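PDB 6EU4: tail spike protein from Acinetobacter phage vB_AbaP_AS12, which probably recognises and degrades the capsular polysaccharide of its Acinetobacter baumannii host as a trimeric spike at the phage tail. Local coordinates for residues P419-S433 with L441-V455. Residues are numbered along the deposited sequence; the frame is centred on the assembly and turned at random.
Sequences PETTFAVPLEEIGIS and LGVYYTTNASVDAYV
L441 meets L427 through the ends of their side chains: CD2 of L441 lies 3.9 Å from CD2 of L427, and the two side chains slant across each other. The backbones are joined at the same place, E428 N bonding to L441 O from above the carbonyl plane. The return bond, L441 N to OE2 of E428, is 2.8 Å and nearly straight (169°); OE1 of E428 is held by S394. I430 lies alongside V443, both pointing the same way from a parallel pairing that continues through G431 with Y444 and I432 with Y445. Its evidence is the alternating bonds V443 N to E429 O, G431 N to V443 O (2.9 Å), Y445 N to G431 O and S433 N to Y445 O. Strands 430-432 and 443-445 run nearly parallel, their axes 4.9 Å apart at the closest. Since 443-445 also pairs in parallel with 405-409, and 450-455 with 414-417, the pattern is that of a parallel beta-helix, and this contact lies in its last turns. With CG1 anti to the backbone N (chi1 172°), I430 carries CD1 to V443 CB, V451 CG2 and A453 CB, while its CG2 branch meets V455 CG2 at 3.9 Å; Y460 on strand 458-462 adds to this apolar cluster. I432 N lies over one face of the Y445 ring and V451 CG2, from the ring's own segment, over the opposite face, both offset toward the rim; I432 CG1 comes within 3.5 Å of Y445 CE2. D462 binds the Y445 hydroxyl. On the other face of the pairing, Y444 OH donates to the anti lone pair of E429 OE2 at 2.6 Å, carboxylate and ring planes standing 86° apart. At the start of 419-433, P419 CB sits 3.5 Å from the centroid of the Y454 ring, almost on its normal, a CH-pi contact near E416 and K465 of the second subunit.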
loop_
_atom_site.group_PDB
_atom_site.type_symbol
_atom_site.label_atom_id
_atom_site.label_comp_id
_atom_site.label_asym_id
_atom_site.label_seq_id
_atom_site.Cartn_x
_atom_site.Cartn_y
_atom_site.Cartn_z
ATOM N N PRO A 419 10.875 4.741 -12.432
ATOM C CA PRO A 419 12.240 4.404 -12.872
ATOM C C PRO A 419 12.769 3.099 -12.305
ATOM O O PRO A 419 13.714 2.544 -12.877
ATOM C CB PRO A 419 13.088 5.595 -12.377
ATOM C CG PRO A 419 12.323 6.178 -11.273
ATOM C CD PRO A 419 10.850 5.972 -11.636
ATOM N N GLU A 420 12.191 2.588 -11.224
ATOM C CA GLU A 420 12.679 1.359 -10.616
ATOM C C GLU A 420 11.878 0.130 -11.047
ATOM O O GLU A 420 12.218 -0.987 -10.636
ATOM C CB GLU A 420 12.704 1.491 -9.092
ATOM C CG GLU A 420 11.394 1.527 -8.360
ATOM C CD GLU A 420 10.649 2.892 -8.388
ATOM O OE1 GLU A 420 11.141 3.904 -8.963
ATOM O OE2 GLU A 420 9.551 2.954 -7.785
ATOM N N THR A 421 10.866 0.300 -11.904
ATOM C CA THR A 421 10.193 -0.848 -12.497
ATOM C C THR A 421 11.180 -1.550 -13.415
ATOM O O THR A 421 11.901 -0.904 -14.178
ATOM C CB THR A 421 8.957 -0.404 -13.293
ATOM O OG1 THR A 421 8.053 0.323 -12.440
ATOM C CG2 THR A 421 8.238 -1.622 -13.896
ATOM N N THR A 422 11.243 -2.875 -13.334
ATOM C CA THR A 422 12.125 -3.633 -14.205
ATOM C C THR A 422 11.346 -4.651 -15.020
ATOM O O THR A 422 10.226 -5.053 -14.672
ATOM C CB THR A 422 13.217 -4.352 -13.408
ATOM O OG1 THR A 422 12.611 -5.132 -12.355
ATOM C CG2 THR A 422 14.198 -3.317 -12.826
ATOM N N PHE A 423 11.980 -5.036 -16.133
ATOM C CA PHE A 423 11.421 -5.947 -17.118
ATOM C C PHE A 423 12.459 -6.998 -17.469
ATOM O O PHE A 423 13.663 -6.728 -17.463
ATOM C CB PHE A 423 11.001 -5.194 -18.378
ATOM C CG PHE A 423 10.044 -4.081 -18.103
ATOM C CD1 PHE A 423 8.694 -4.337 -17.990
ATOM C CD2 PHE A 423 10.500 -2.790 -17.902
ATOM C CE1 PHE A 423 7.806 -3.339 -17.667
ATOM C CE2 PHE A 423 9.606 -1.768 -17.609
ATOM C CZ PHE A 423 8.257 -2.050 -17.498
ATOM N N ALA A 424 11.978 -8.194 -17.823
ATOM C CA ALA A 424 12.885 -9.302 -18.101
ATOM C C ALA A 424 13.788 -9.003 -19.290
ATOM O O ALA A 424 14.959 -9.403 -19.295
ATOM C CB ALA A 424 12.100 -10.597 -18.349
ATOM N N VAL A 425 13.259 -8.322 -20.306
ATOM C CA VAL A 425 14.045 -7.905 -21.464
ATOM C C VAL A 425 13.757 -6.436 -21.735
ATOM O O VAL A 425 12.713 -5.904 -21.332
ATOM C CB VAL A 425 13.743 -8.772 -22.707
ATOM C CG1 VAL A 425 14.037 -10.222 -22.403
ATOM C CG2 VAL A 425 12.298 -8.652 -23.174
ATOM N N PRO A 426 14.658 -5.762 -22.436
ATOM C CA PRO A 426 14.565 -4.303 -22.571
ATOM C C PRO A 426 13.345 -3.827 -23.343
ATOM O O PRO A 426 12.955 -4.406 -24.362
ATOM C CB PRO A 426 15.847 -3.947 -23.333
ATOM C CG PRO A 426 16.779 -5.072 -23.122
ATOM C CD PRO A 426 15.954 -6.290 -22.929
ATOM N N LEU A 427 12.794 -2.708 -22.875
ATOM C CA LEU A 427 11.830 -1.952 -23.656
ATOM C C LEU A 427 12.499 -1.351 -24.882
ATOM O O LEU A 427 13.714 -1.155 -24.913
ATOM C CB LEU A 427 11.214 -0.852 -22.805
ATOM C CG LEU A 427 10.564 -1.256 -21.486
ATOM C CD1 LEU A 427 9.834 -0.067 -20.908
ATOM C CD2 LEU A 427 9.572 -2.416 -21.657
ATOM N N GLU A 428 11.707 -1.105 -25.926
ATOM C CA GLU A 428 12.274 -0.729 -27.210
ATOM C C GLU A 428 12.050 0.719 -27.613
ATOM O O GLU A 428 12.947 1.316 -28.221
ATOM C CB GLU A 428 11.728 -1.647 -28.296
ATOM C CG GLU A 428 12.110 -3.086 -28.052
ATOM C CD GLU A 428 11.788 -3.973 -29.224
ATOM O OE1 GLU A 428 12.434 -3.831 -30.290
ATOM O OE2 GLU A 428 10.870 -4.796 -29.079
ATOM N N GLU A 429 10.886 1.299 -27.337
ATOM C CA GLU A 429 10.611 2.653 -27.817
ATOM C C GLU A 429 9.340 3.147 -27.149
ATOM O O GLU A 429 8.596 2.380 -26.524
ATOM C CB GLU A 429 10.478 2.706 -29.345
ATOM C CG GLU A 429 9.300 1.906 -29.888
ATOM C CD GLU A 429 9.234 1.878 -31.416
ATOM O OE1 GLU A 429 10.186 2.347 -32.077
ATOM O OE2 GLU A 429 8.223 1.374 -31.959
ATOM N N ILE A 430 9.098 4.443 -27.296
ATOM C CA ILE A 430 7.883 5.070 -26.789
ATOM C C ILE A 430 7.511 6.185 -27.754
ATOM O O ILE A 430 8.383 6.921 -28.233
ATOM C CB ILE A 430 8.069 5.586 -25.345
ATOM C CG1 ILE A 430 6.859 6.405 -24.889
ATOM C CG2 ILE A 430 9.345 6.393 -25.179
ATOM C CD1 ILE A 430 6.792 6.528 -23.372
ATOM N N GLY A 431 6.226 6.298 -28.073
ATOM C CA GLY A 431 5.813 7.400 -28.933
ATOM C C GLY A 431 4.336 7.380 -29.265
ATOM O O GLY A 431 3.609 6.418 -28.981
ATOM N N ILE A 432 3.915 8.480 -29.884
ATOM C CA ILE A 432 2.554 8.624 -30.376
ATOM C C ILE A 432 2.318 7.637 -31.502
ATOM O O ILE A 432 3.169 7.467 -32.384
ATOM C CB ILE A 432 2.328 10.064 -30.858
ATOM C CG1 ILE A 432 2.422 11.021 -29.672
ATOM C CG2 ILE A 432 0.975 10.194 -31.551
ATOM C CD1 ILE A 432 2.518 12.468 -30.068
ATOM N N SER A 433 1.149 7.004 -31.504
ATOM C CA SER A 433 0.831 6.023 -32.528
ATOM C C SER A 433 -0.637 6.089 -32.910
ATOM O O SER A 433 -1.503 6.218 -32.040
ATOM C CB SER A 433 1.134 4.606 -32.033
ATOM O OG SER A 433 0.791 3.641 -33.017
ATOM N N LEU A 441 8.286 -4.059 -28.154
ATOM C CA LEU A 441 7.912 -3.945 -26.746
ATOM C C LEU A 441 8.056 -2.478 -26.349
ATOM O O LEU A 441 8.999 -2.063 -25.671
ATOM C CB LEU A 441 8.771 -4.870 -25.892
ATOM C CG LEU A 441 8.395 -4.970 -24.414
ATOM C CD1 LEU A 441 7.023 -5.651 -24.254
ATOM C CD2 LEU A 441 9.480 -5.739 -23.647
ATOM N N GLY A 442 7.088 -1.679 -26.807
ATOM C CA GLY A 442 7.112 -0.244 -26.611
ATOM C C GLY A 442 5.857 0.280 -25.933
ATOM O O GLY A 442 4.903 -0.459 -25.669
ATOM N N VAL A 443 5.892 1.581 -25.659
ATOM C CA VAL A 443 4.767 2.312 -25.092
ATOM C C VAL A 443 4.186 3.192 -26.184
ATOM O O VAL A 443 4.851 4.113 -26.660
ATOM C CB VAL A 443 5.200 3.159 -23.891
ATOM C CG1 VAL A 443 4.001 3.949 -23.371
ATOM C CG2 VAL A 443 5.773 2.270 -22.806
ATOM N N TYR A 444 2.955 2.913 -26.576
ATOM C CA TYR A 444 2.304 3.606 -27.681
ATOM C C TYR A 444 1.077 4.326 -27.150
ATOM O O TYR A 444 0.259 3.716 -26.461
ATOM C CB TYR A 444 1.908 2.606 -28.760
ATOM C CG TYR A 444 3.132 1.871 -29.249
ATOM C CD1 TYR A 444 4.069 2.528 -30.045
ATOM C CD2 TYR A 444 3.393 0.570 -28.866
ATOM C CE1 TYR A 444 5.224 1.880 -30.487
ATOM C CE2 TYR A 444 4.536 -0.083 -29.295
ATOM C CZ TYR A 444 5.451 0.582 -30.093
ATOM O OH TYR A 444 6.589 -0.084 -30.508
ATOM N N TYR A 445 0.921 5.594 -27.519
ATOM C CA TYR A 445 -0.180 6.374 -26.964
ATOM C C TYR A 445 -0.737 7.311 -28.019
ATOM O O TYR A 445 -0.057 7.661 -28.983
ATOM C CB TYR A 445 0.256 7.138 -25.720
ATOM C CG TYR A 445 1.399 8.125 -25.909
ATOM C CD1 TYR A 445 2.723 7.694 -25.905
ATOM C CD2 TYR A 445 1.156 9.480 -26.043
ATOM C CE1 TYR A 445 3.757 8.574 -26.067
ATOM C CE2 TYR A 445 2.198 10.385 -26.204
ATOM C CZ TYR A 445 3.502 9.920 -26.209
ATOM O OH TYR A 445 4.524 10.814 -26.378
ATOM N N THR A 446 -2.004 7.676 -27.852
ATOM C CA THR A 446 -2.645 8.573 -28.805
ATOM C C THR A 446 -2.464 10.033 -28.411
ATOM O O THR A 446 -2.005 10.367 -27.320
ATOM C CB THR A 446 -4.135 8.251 -28.923
ATOM O OG1 THR A 446 -4.764 8.534 -27.667
ATOM C CG2 THR A 446 -4.361 6.775 -29.275
ATOM N N THR A 447 -2.864 10.928 -29.327
ATOM C CA THR A 447 -2.752 12.350 -29.042
ATOM C C THR A 447 -3.686 12.801 -27.921
ATOM O O THR A 447 -3.508 13.901 -27.399
ATOM C CB THR A 447 -3.025 13.187 -30.308
ATOM O OG1 THR A 447 -4.258 12.790 -30.886
ATOM C CG2 THR A 447 -1.941 12.979 -31.321
ATOM N N ASN A 448 -4.680 11.974 -27.601
ATOM C CA ASN A 448 -5.592 12.160 -26.485
ATOM C C ASN A 448 -5.263 11.116 -25.431
ATOM O O ASN A 448 -6.067 10.223 -25.147
ATOM C CB ASN A 448 -7.041 12.041 -26.947
ATOM C CG ASN A 448 -8.033 12.281 -25.826
ATOM O OD1 ASN A 448 -7.750 13.007 -24.878
ATOM N ND2 ASN A 448 -9.204 11.667 -25.934
ATOM N N ALA A 449 -4.031 11.159 -24.944
ATOM C CA ALA A 449 -3.616 10.325 -23.828
ATOM C C ALA A 449 -2.396 10.981 -23.211
ATOM O O ALA A 449 -1.799 11.897 -23.783
ATOM C CB ALA A 449 -3.290 8.898 -24.281
ATOM N N SER A 450 -2.038 10.503 -22.025
ATOM C CA SER A 450 -0.888 11.003 -21.295
ATOM C C SER A 450 -0.017 9.845 -20.829
ATOM O O SER A 450 -0.516 8.772 -20.484
ATOM C CB SER A 450 -1.316 11.830 -20.080
ATOM O OG SER A 450 -2.016 13.020 -20.500
ATOM N N VAL A 451 1.291 10.099 -20.794
ATOM C CA VAL A 451 2.262 9.125 -20.309
ATOM C C VAL A 451 3.300 9.828 -19.448
ATOM O O VAL A 451 3.652 10.990 -19.673
ATOM C CB VAL A 451 2.967 8.366 -21.454
ATOM C CG1 VAL A 451 1.964 7.525 -22.254
ATOM C CG2 VAL A 451 3.698 9.327 -22.376
ATOM N N ASP A 452 3.800 9.089 -18.452
ATOM C CA ASP A 452 4.932 9.518 -17.622
ATOM C C ASP A 452 5.679 8.225 -17.346
ATOM O O ASP A 452 5.359 7.507 -16.401
ATOM C CB ASP A 452 4.499 10.227 -16.350
ATOM C CG ASP A 452 5.668 10.694 -15.507
ATOM O OD1 ASP A 452 6.817 10.337 -15.826
ATOM O OD2 ASP A 452 5.426 11.407 -14.507
ATOM N N ALA A 453 6.634 7.900 -18.220
ATOM C CA ALA A 453 7.181 6.555 -18.249
ATOM C C ALA A 453 8.676 6.586 -18.510
ATOM O O ALA A 453 9.142 7.196 -19.482
ATOM C CB ALA A 453 6.509 5.694 -19.321
ATOM N N TYR A 454 9.413 5.897 -17.648
ATOM C CA TYR A 454 10.816 5.633 -17.921
ATOM C C TYR A 454 10.962 4.556 -18.979
ATOM O O TYR A 454 10.353 3.477 -18.892
ATOM C CB TYR A 454 11.547 5.224 -16.647
ATOM C CG TYR A 454 11.997 6.419 -15.866
ATOM C CD1 TYR A 454 11.127 7.085 -15.003
ATOM C CD2 TYR A 454 13.294 6.895 -15.990
ATOM C CE1 TYR A 454 11.540 8.194 -14.299
ATOM C CE2 TYR A 454 13.719 7.997 -15.276
ATOM C CZ TYR A 454 12.853 8.641 -14.440
ATOM O OH TYR A 454 13.299 9.747 -13.755
ATOM N N VAL A 455 11.779 4.858 -19.984
ATOM C CA VAL A 455 12.149 3.901 -21.012
ATOM C C VAL A 455 13.655 4.016 -21.239
ATOM O O VAL A 455 14.146 5.074 -21.642
ATOM C CB VAL A 455 11.378 4.149 -22.322
ATOM C CG1 VAL A 455 11.825 3.171 -23.389
ATOM C CG2 VAL A 455 9.868 4.049 -22.086
#